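PDB 2WSI: FAD synthetase from Saccharomyces cerevisiae, which catalyses the transfer of an adenylyl group from ATP to FMN, forming the coenzyme FAD and releasing diphosphate. Local coordinates for residues Asn15-Ile20 against Trp203-Tyr208; Thr112-Glu117 against Val274-Arg279. All blocks are in the same frame, centred on the assembly; numbering follows the deposited sequence.

Contact 1 (Asn15-Ile20 against Trp203-Tyr208); sequences NSYLHI and WSFLLY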
ATOM      1  N   ASN A  15     -11.468   0.182 -11.775  1.00 11.80           N
ATOM      2  CA  ASN A  15     -12.597  -0.161 -12.647  1.00 17.85           C
ATOM      3  C   ASN A  15     -12.203  -1.237 -13.669  1.00 14.98           C
ATOM      4  O   ASN A  15     -12.912  -2.210 -13.889  1.00 16.29           O
ATOM      5  CB  ASN A  15     -13.082   1.096 -13.378  1.00 16.39           C
ATOM      6  CG  ASN A  15     -14.504   0.935 -13.946  1.00 22.09           C
ATOM      7  OD1 ASN A  15     -15.373   0.337 -13.322  1.00 28.07           O
ATOM      8  ND2 ASN A  15     -14.732   1.500 -15.116  1.00 32.07           N
ATOM      9  N   SER A  16     -11.048  -1.049 -14.282  1.00 15.14           N
ATOM     10  CA  SER A  16     -10.520  -2.001 -15.225  1.00 16.06           C
ATOM     11  C   SER A  16     -10.303  -3.377 -14.561  1.00 23.46           C
ATOM     12  O   SER A  16     -10.643  -4.419 -15.139  1.00 17.85           O
ATOM     13  CB  SER A  16      -9.228  -1.452 -15.820  1.00 18.12           C
ATOM     14  OG  SER A  16      -8.654  -2.375 -16.713  1.00 27.31           O
ATOM     15  N   TYR A  17      -9.766  -3.394 -13.341  1.00 17.23           N
ATOM     16  CA  TYR A  17      -9.561  -4.662 -12.656  1.00 15.54           C
ATOM     17  C   TYR A  17     -10.914  -5.318 -12.408  1.00 19.77           C
ATOM     18  O   TYR A  17     -11.055  -6.544 -12.540  1.00 19.78           O
ATOM     19  CB  TYR A  17      -8.834  -4.491 -11.310  1.00 13.61           C
ATOM     20  CG  TYR A  17      -8.355  -5.821 -10.757  1.00 15.70           C
ATOM     21  CD1 TYR A  17      -7.028  -6.242 -10.916  1.00 12.20           C
ATOM     22  CD2 TYR A  17      -9.246  -6.669 -10.094  1.00 12.55           C
ATOM     23  CE1 TYR A  17      -6.603  -7.484 -10.391  1.00 13.16           C
ATOM     24  CE2 TYR A  17      -8.855  -7.874  -9.601  1.00 14.24           C
ATOM     25  CZ  TYR A  17      -7.554  -8.298  -9.760  1.00 15.93           C
ATOM     26  OH  TYR A  17      -7.242  -9.513  -9.235  1.00 15.30           O
ATOM     27  N   LEU A  18     -11.906  -4.510 -12.044  1.00 15.39           N
ATOM     28  CA  LEU A  18     -13.220  -5.049 -11.685  1.00 16.88           C
ATOM     29  C   LEU A  18     -13.927  -5.573 -12.937  1.00 21.61           C
ATOM     30  O   LEU A  18     -14.929  -6.259 -12.833  1.00 20.77           O
ATOM     31  CB  LEU A  18     -14.115  -3.991 -11.006  1.00 15.36           C
ATOM     32  CG  LEU A  18     -13.781  -3.550  -9.574  1.00 13.86           C
ATOM     33  CD1 LEU A  18     -14.769  -2.490  -9.033  1.00 18.90           C
ATOM     34  CD2 LEU A  18     -13.754  -4.758  -8.661  1.00 14.29           C
ATOM     35  N   HIS A  19     -13.422  -5.224 -14.115  1.00 19.14           N
ATOM     36  CA  HIS A  19     -14.005  -5.714 -15.356  1.00 27.08           C
ATOM     37  C   HIS A  19     -13.227  -6.890 -15.946  1.00 29.84           C
ATOM     38  O   HIS A  19     -13.537  -7.353 -17.048  1.00 27.18           O
ATOM     39  CB  HIS A  19     -14.085  -4.585 -16.384  1.00 23.64           C
ATOM     40  CG  HIS A  19     -15.226  -3.644 -16.156  1.00 36.63           C
ATOM     41  ND1 HIS A  19     -16.321  -3.588 -16.994  1.00 44.71           N
ATOM     42  CD2 HIS A  19     -15.452  -2.730 -15.181  1.00 32.98           C
ATOM     43  CE1 HIS A  19     -17.169  -2.677 -16.549  1.00 48.19           C
ATOM     44  NE2 HIS A  19     -16.664  -2.140 -15.451  1.00 49.95           N
ATOM     45  N   ILE A  20     -12.195  -7.363 -15.249  1.00 20.45           N
ATOM     46  CA  ILE A  20     -11.507  -8.562 -15.710  1.00 23.27           C
ATOM     47  C   ILE A  20     -12.469  -9.757 -15.717  1.00 31.31           C
ATOM     48  O   ILE A  20     -13.091 -10.099 -14.695  1.00 18.58           O
ATOM     49  CB  ILE A  20     -10.311  -8.940 -14.841  1.00 25.60           C
ATOM     50  CG1 ILE A  20      -9.226  -7.861 -14.922  1.00 25.95           C
ATOM     51  CG2 ILE A  20      -9.740 -10.275 -15.321  1.00 27.95           C
ATOM     52  CD1 ILE A  20      -8.175  -7.988 -13.813  1.00 22.73           C
ATOM     53  N   TRP A 203      -0.671  -8.888  -4.576  1.00  8.10           N
ATOM     54  CA  TRP A 203       0.172  -8.951  -5.764  1.00 11.62           C
ATOM     55  C   TRP A 203      -0.655  -8.889  -7.054  1.00 12.32           C
ATOM     56  O   TRP A 203      -0.248  -8.260  -8.031  1.00  8.85           O
ATOM     57  CB  TRP A 203       0.998 -10.236  -5.816  1.00 13.48           C
ATOM     58  CG  TRP A 203       2.067 -10.420  -4.773  1.00 12.71           C
ATOM     59  CD1 TRP A 203       2.252 -11.526  -4.000  1.00 13.57           C
ATOM     60  CD2 TRP A 203       3.128  -9.508  -4.426  1.00 16.44           C
ATOM     61  NE1 TRP A 203       3.356 -11.355  -3.183  1.00 12.76           N
ATOM     62  CE2 TRP A 203       3.909 -10.134  -3.428  1.00 16.52           C
ATOM     63  CE3 TRP A 203       3.499  -8.240  -4.866  1.00 15.89           C
ATOM     64  CZ2 TRP A 203       5.030  -9.519  -2.855  1.00 18.92           C
ATOM     65  CZ3 TRP A 203       4.627  -7.625  -4.278  1.00 14.08           C
ATOM     66  CH2 TRP A 203       5.353  -8.263  -3.285  1.00 17.85           C
ATOM     67  N   SER A 204      -1.791  -9.575  -7.077  1.00  8.82           N
ATOM     68  CA  SER A 204      -2.587  -9.599  -8.294  1.00 10.84           C
ATOM     69  C   SER A 204      -2.997  -8.178  -8.664  1.00 14.16           C
ATOM     70  O   SER A 204      -2.879  -7.788  -9.819  1.00 10.45           O
ATOM     71  CB  SER A 204      -3.843 -10.448  -8.148  1.00 14.38           C
ATOM     72  OG  SER A 204      -4.640 -10.287  -9.301  1.00 10.12           O
ATOM     73  N   PHE A 205      -3.492  -7.417  -7.688  1.00  8.74           N
ATOM     74  CA  PHE A 205      -3.913  -6.042  -7.974  1.00  9.98           C
ATOM     75  C   PHE A 205      -2.718  -5.129  -8.280  1.00 10.15           C
ATOM     76  O   PHE A 205      -2.735  -4.354  -9.237  1.00 10.21           O
ATOM     77  CB  PHE A 205      -4.745  -5.479  -6.814  1.00  6.43           C
ATOM     78  CG  PHE A 205      -5.298  -4.111  -7.096  1.00  8.08           C
ATOM     79  CD1 PHE A 205      -6.360  -3.947  -7.969  1.00 11.59           C
ATOM     80  CD2 PHE A 205      -4.716  -2.977  -6.531  1.00  8.29           C
ATOM     81  CE1 PHE A 205      -6.877  -2.692  -8.251  1.00 18.09           C
ATOM     82  CE2 PHE A 205      -5.222  -1.715  -6.803  1.00 11.00           C
ATOM     83  CZ  PHE A 205      -6.316  -1.572  -7.665  1.00 13.49           C
ATOM     84  N   LEU A 206      -1.656  -5.226  -7.492  1.00  9.89           N
ATOM     85  CA  LEU A 206      -0.546  -4.276  -7.642  1.00  9.20           C
ATOM     86  C   LEU A 206       0.190  -4.511  -8.974  1.00 10.61           C
ATOM     87  O   LEU A 206       0.548  -3.573  -9.652  1.00 10.62           O
ATOM     88  CB  LEU A 206       0.385  -4.356  -6.428  1.00  6.91           C
ATOM     89  CG  LEU A 206       1.494  -3.306  -6.333  1.00 13.31           C
ATOM     90  CD1 LEU A 206       0.874  -1.901  -6.414  1.00 16.50           C
ATOM     91  CD2 LEU A 206       2.284  -3.504  -5.058  1.00 13.17           C
ATOM     92  N   LEU A 207       0.350  -5.772  -9.388  1.00  7.59           N
ATOM     93  CA  LEU A 207       0.977  -6.067 -10.675  1.00  9.60           C
ATOM     94  C   LEU A 207       0.071  -5.665 -11.824  1.00 11.50           C
ATOM     95  O   LEU A 207       0.534  -5.072 -12.798  1.00 11.48           O
ATOM     96  CB  LEU A 207       1.320  -7.566 -10.796  1.00 10.65           C
ATOM     97  CG  LEU A 207       2.495  -8.003  -9.933  1.00 10.00           C
ATOM     98  CD1 LEU A 207       2.652  -9.551  -9.933  1.00 12.09           C
ATOM     99  CD2 LEU A 207       3.797  -7.299 -10.375  1.00 11.40           C
ATOM    100  N   TYR A 208      -1.221  -5.989 -11.728  1.00 10.53           N
ATOM    101  CA  TYR A 208      -2.167  -5.496 -12.736  1.00 12.83           C
ATOM    102  C   TYR A 208      -2.158  -3.973 -12.918  1.00 16.00           C
ATOM    103  O   TYR A 208      -2.362  -3.484 -14.044  1.00 12.54           O
ATOM    104  CB  TYR A 208      -3.599  -5.918 -12.439  1.00 12.98           C
ATOM    105  CG  TYR A 208      -4.537  -5.483 -13.571  1.00 16.02           C
ATOM    106  CD1 TYR A 208      -4.568  -6.190 -14.769  1.00 23.13           C
ATOM    107  CD2 TYR A 208      -5.358  -4.362 -13.444  1.00 13.54           C
ATOM    108  CE1 TYR A 208      -5.403  -5.806 -15.827  1.00 15.76           C
ATOM    109  CE2 TYR A 208      -6.212  -3.954 -14.510  1.00 16.75           C
ATOM    110  CZ  TYR A 208      -6.219  -4.705 -15.690  1.00 26.10           C
ATOM    111  OH  TYR A 208      -7.023  -4.378 -16.752  1.00 24.66           O
TER

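Contact 2 (Thr112-Glu117 against Val274-Arg279); sequences TFPTLE and VVDKER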
ATOM      1  N   THR A 112      15.511   3.105   8.237  1.00 19.47           N
ATOM      2  CA  THR A 112      14.685   3.048   7.020  1.00 20.00           C
ATOM      3  C   THR A 112      15.572   2.843   5.791  1.00 14.44           C
ATOM      4  O   THR A 112      16.581   3.512   5.638  1.00 16.59           O
ATOM      5  CB  THR A 112      13.830   4.348   6.899  1.00 19.12           C
ATOM      6  OG1 THR A 112      12.958   4.425   8.029  1.00 20.80           O
ATOM      7  CG2 THR A 112      13.001   4.374   5.623  1.00 19.32           C
ATOM      8  N   PHE A 113      15.234   1.893   4.924  1.00 13.61           N
ATOM      9  CA  PHE A 113      16.028   1.701   3.695  1.00 14.26           C
ATOM     10  C   PHE A 113      15.986   2.949   2.840  1.00 18.01           C
ATOM     11  O   PHE A 113      14.915   3.450   2.580  1.00 15.03           O
ATOM     12  CB  PHE A 113      15.460   0.591   2.820  1.00 13.34           C
ATOM     13  CG  PHE A 113      15.674  -0.786   3.359  1.00 13.77           C
ATOM     14  CD1 PHE A 113      16.873  -1.451   3.117  1.00 17.66           C
ATOM     15  CD2 PHE A 113      14.660  -1.434   4.063  1.00 19.98           C
ATOM     16  CE1 PHE A 113      17.089  -2.734   3.606  1.00 23.52           C
ATOM     17  CE2 PHE A 113      14.856  -2.730   4.559  1.00 25.24           C
ATOM     18  CZ  PHE A 113      16.074  -3.381   4.319  1.00 23.86           C
ATOM     19  N   PRO A 114      17.144   3.412   2.340  1.00 15.48           N
ATOM     20  CA  PRO A 114      17.166   4.546   1.394  1.00 18.18           C
ATOM     21  C   PRO A 114      16.344   4.288   0.127  1.00 19.49           C
ATOM     22  O   PRO A 114      15.757   5.200  -0.424  1.00 14.00           O
ATOM     23  CB  PRO A 114      18.643   4.687   1.020  1.00 27.82           C
ATOM     24  CG  PRO A 114      19.410   3.894   2.031  1.00 29.00           C
ATOM     25  CD  PRO A 114      18.490   2.904   2.666  1.00 20.94           C
ATOM     26  N   THR A 115      16.316   3.047  -0.338  1.00 13.98           N
ATOM     27  CA  THR A 115      15.543   2.708  -1.517  1.00 16.63           C
ATOM     28  C   THR A 115      14.062   3.027  -1.278  1.00 12.58           C
ATOM     29  O   THR A 115      13.362   3.468  -2.190  1.00 12.66           O
ATOM     30  CB  THR A 115      15.671   1.200  -1.853  1.00 17.40           C
ATOM     31  OG1 THR A 115      17.036   0.889  -2.201  1.00 18.74           O
ATOM     32  CG2 THR A 115      14.753   0.846  -3.021  1.00 14.92           C
ATOM     33  N   LEU A 116      13.604   2.766  -0.052  1.00 10.69           N
ATOM     34  CA  LEU A 116      12.199   2.970   0.325  1.00 14.44           C
ATOM     35  C   LEU A 116      11.940   4.463   0.517  1.00 12.93           C
ATOM     36  O   LEU A 116      10.939   4.976   0.064  1.00 12.40           O
ATOM     37  CB  LEU A 116      11.862   2.217   1.623  1.00 15.04           C
ATOM     38  CG  LEU A 116      10.389   2.351   2.012  1.00 22.48           C
ATOM     39  CD1 LEU A 116       9.531   1.502   1.089  1.00 14.42           C
ATOM     40  CD2 LEU A 116      10.135   2.006   3.466  1.00 36.44           C
ATOM     41  N   GLU A 117      12.837   5.151   1.204  1.00 12.68           N
ATOM     42  CA  GLU A 117      12.711   6.608   1.340  1.00 18.65           C
ATOM     43  C   GLU A 117      12.575   7.262  -0.030  1.00 11.40           C
ATOM     44  O   GLU A 117      11.715   8.125  -0.250  1.00 15.83           O
ATOM     45  CB  GLU A 117      13.937   7.195   2.057  1.00 19.13           C
ATOM     46  CG  GLU A 117      13.902   7.064   3.579  1.00 24.78           C
ATOM     47  CD  GLU A 117      15.275   7.288   4.225  1.00 32.99           C
ATOM     48  OE1 GLU A 117      16.277   7.312   3.467  1.00 28.66           O
ATOM     49  OE2 GLU A 117      15.356   7.421   5.483  1.00 29.70           O
ATOM     50  N   VAL A 274      22.245   3.041  -4.360  1.00 25.94           N
ATOM     51  CA  VAL A 274      23.556   2.386  -4.410  1.00 21.37           C
ATOM     52  C   VAL A 274      23.866   1.796  -3.046  1.00 26.22           C
ATOM     53  O   VAL A 274      24.273   0.637  -2.963  1.00 28.48           O
ATOM     54  CB  VAL A 274      24.722   3.289  -4.941  1.00 29.51           C
ATOM     55  CG1 VAL A 274      24.428   3.750  -6.362  1.00 38.33           C
ATOM     56  CG2 VAL A 274      24.965   4.485  -4.053  1.00 41.37           C
ATOM     57  N   VAL A 275      23.621   2.545  -1.973  1.00 20.90           N
ATOM     58  CA  VAL A 275      23.902   1.994  -0.647  1.00 23.89           C
ATOM     59  C   VAL A 275      23.196   0.646  -0.458  1.00 27.40           C
ATOM     60  O   VAL A 275      23.777  -0.309   0.066  1.00 22.20           O
ATOM     61  CB  VAL A 275      23.567   2.983   0.507  1.00 22.21           C
ATOM     62  CG1 VAL A 275      22.099   3.263   0.582  1.00 32.04           C
ATOM     63  CG2 VAL A 275      24.033   2.422   1.834  1.00 32.57           C
ATOM     64  N   ASP A 276      21.945   0.537  -0.903  1.00 23.50           N
ATOM     65  CA  ASP A 276      21.242  -0.733  -0.721  1.00 24.01           C
ATOM     66  C   ASP A 276      21.806  -1.822  -1.618  1.00 25.97           C
ATOM     67  O   ASP A 276      21.789  -3.004  -1.263  1.00 20.86           O
ATOM     68  CB  ASP A 276      19.737  -0.566  -0.953  1.00 17.84           C
ATOM     69  CG  ASP A 276      19.070   0.101   0.197  1.00 24.34           C
ATOM     70  OD1 ASP A 276      19.601  -0.007   1.329  1.00 19.65           O
ATOM     71  OD2 ASP A 276      18.012   0.726  -0.006  1.00 19.50           O
ATOM     72  N   LYS A 277      22.290  -1.431  -2.789  1.00 22.94           N
ATOM     73  CA  LYS A 277      22.919  -2.385  -3.695  1.00 32.45           C
ATOM     74  C   LYS A 277      24.159  -3.027  -3.037  1.00 28.21           C
ATOM     75  O   LYS A 277      24.419  -4.222  -3.221  1.00 27.66           O
ATOM     76  CB  LYS A 277      23.298  -1.704  -5.012  1.00 34.79           C
ATOM     77  CG  LYS A 277      22.115  -1.371  -5.926  1.00 37.94           C
ATOM     78  CD  LYS A 277      22.612  -0.948  -7.318  1.00 37.42           C
ATOM     79  CE  LYS A 277      21.505  -0.305  -8.168  1.00 41.40           C
ATOM     80  NZ  LYS A 277      22.074   0.537  -9.263  1.00 48.32           N
ATOM     81  N   GLU A 278      24.906  -2.233  -2.271  1.00 27.40           N
ATOM     82  CA  GLU A 278      26.074  -2.737  -1.535  1.00 32.88           C
ATOM     83  C   GLU A 278      25.598  -3.732  -0.498  1.00 38.93           C
ATOM     84  O   GLU A 278      26.075  -4.864  -0.421  1.00 34.48           O
ATOM     85  CB  GLU A 278      26.812  -1.586  -0.840  1.00 27.31           C
ATOM     86  CG  GLU A 278      27.599  -1.992   0.434  1.00 44.16           C
ATOM     87  CD  GLU A 278      26.743  -2.053   1.728  1.00 51.59           C
ATOM     88  OE1 GLU A 278      25.962  -1.103   2.012  1.00 44.11           O
ATOM     89  OE2 GLU A 278      26.878  -3.051   2.482  1.00 44.43           O
ATOM     90  N   ARG A 279      24.625  -3.279   0.281  1.00 30.82           N
ATOM     91  CA  ARG A 279      24.055  -4.027   1.388  1.00 33.70           C
ATOM     92  C   ARG A 279      23.494  -5.367   0.920  1.00 33.52           C
ATOM     93  O   ARG A 279      23.512  -6.353   1.661  1.00 37.49           O
ATOM     94  CB  ARG A 279      22.978  -3.148   2.024  1.00 32.68           C
ATOM     95  CG  ARG A 279      22.064  -3.779   3.028  1.00 38.68           C
ATOM     96  CD  ARG A 279      21.057  -2.724   3.523  1.00 33.33           C
ATOM     97  NE  ARG A 279      21.610  -1.873   4.576  1.00 42.03           N
ATOM     98  CZ  ARG A 279      21.751  -0.548   4.520  1.00 44.98           C
ATOM     99  NH1 ARG A 279      21.367   0.154   3.452  1.00 29.51           N
ATOM    100  NH2 ARG A 279      22.266   0.086   5.564  1.00 39.10           N
TER

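Contact 1 (Asn15-Ile20 against Trp203-Tyr208)
The Y17 ring is sandwiched: CD1 of F205 lies over one face, 3.8 Å from CD1 of Y17, while I20 CD1, from the segment of Y17 itself, sits over the opposite face toward the rim. At its edge, near the ring plane, come S204 OG and CD2 of Y208. The Y208 ring carries I20 CD1 over the middle of one face, a CH-pi contact 4.1 Å from the ring centroid, and turns the same face to the Y17 edge; S16 OG stands at its hydroxyl edge.

Both aromatic pairs are offset edge-to-face. F205 points its edge at the Y17 face with the planes at 61°, whereas Y17 points its own edge at the Y208 face, almost perpendicular at 84°. CD1 of Y17 is the shared corner, 3.6 Å from CD2 of Y208.

Each tyrosine ends in a hydrogen bond to a serine of the other segment. Y17 OH donates to S204 OG at 2.7 Å, and S204 OG is also bonded to E250, so this buried hydroxyl belongs to a short polar chain. Y208 OH and S16 OG are 2.6 Å apart, and either may donate. Y208 reaches S16 because its chi1 of -175° turns CG away from the backbone N and carries the ring across to helix 3-18. Together the two bonds tether the hydroxyl ends, one from each segment.

Helix 25-45 flanks Y17 through I27, T30 and I34; helix 64-87 backs F205 through V68 and L72, and W249 touches both I20 and Y208. The result is a buried aromatic cluster with polar ends, a helix-packing core that joins the end of the N-terminal helix 3-18 to helix 199-209 of the PAPS reductase-like domain, away from the FAD site.

Contact 2 (Thr112-Glu117 against Val274-Arg279)
CG of D276 (chi1 -76°) and OG1 of T115 (chi1 -64°) each stand opposite their own carbonyl carbon and beside the backbone N, which puts the T115 hydroxyl next to the N-H of the same residue, both facing D276 OD2. T115 N donates to D276 OD2 at 2.9 Å, nearly end-on to the C-O bond. T115 OG1 is modelled only 2.4 Å from D276 OD2, doubtfully short for a hydrogen bond; OG1 is also bonded to S273 N, just before helix 274-279. The other oxygen, D276 OD1, takes R279 NH1 at 2.8 Å in a salt bridge within its own helix. P114 CD lies 3.4 Å from D276 OD1, which also sits at the F113 ring edge, 3.6 Å from F113 CD1, while R279 CD approaches F113 CE1 at 4.0 Å. With an alanine at D276, T115 N would probably lose its acceptor and the R279 guanidinium its nearby counter-charge, free to turn. D276 accepts the N-H of T115 in the first turn of helix 114-126, just after the N-cap F113; P114 has no N-H to offer. The helix end and the arginine would together be expected to favour the ionised carboxylate.

How the contacts relate
Helix 3-18 begins the chain, and contact 1 closes its first long loop when helix 199-209 returns to the 15-20 segment, enclosing all six strands of the central sheet. Contact 2 starts inside that loop, at the head of helix 114-126 between strands 102-106 and 129-133, and closes at helix 274-279, beyond the end of the first loop. The two loops therefore cross rather than nest. The contact centres are 29 Å apart and the nearest atoms about 11 Å: contact 1 ties helix 3-18 to helix 199-209, contact 2 sets helix 274-279, late in the chain, against the start of helix 114-126, the F113 side chain about 11 Å from the bound FAD.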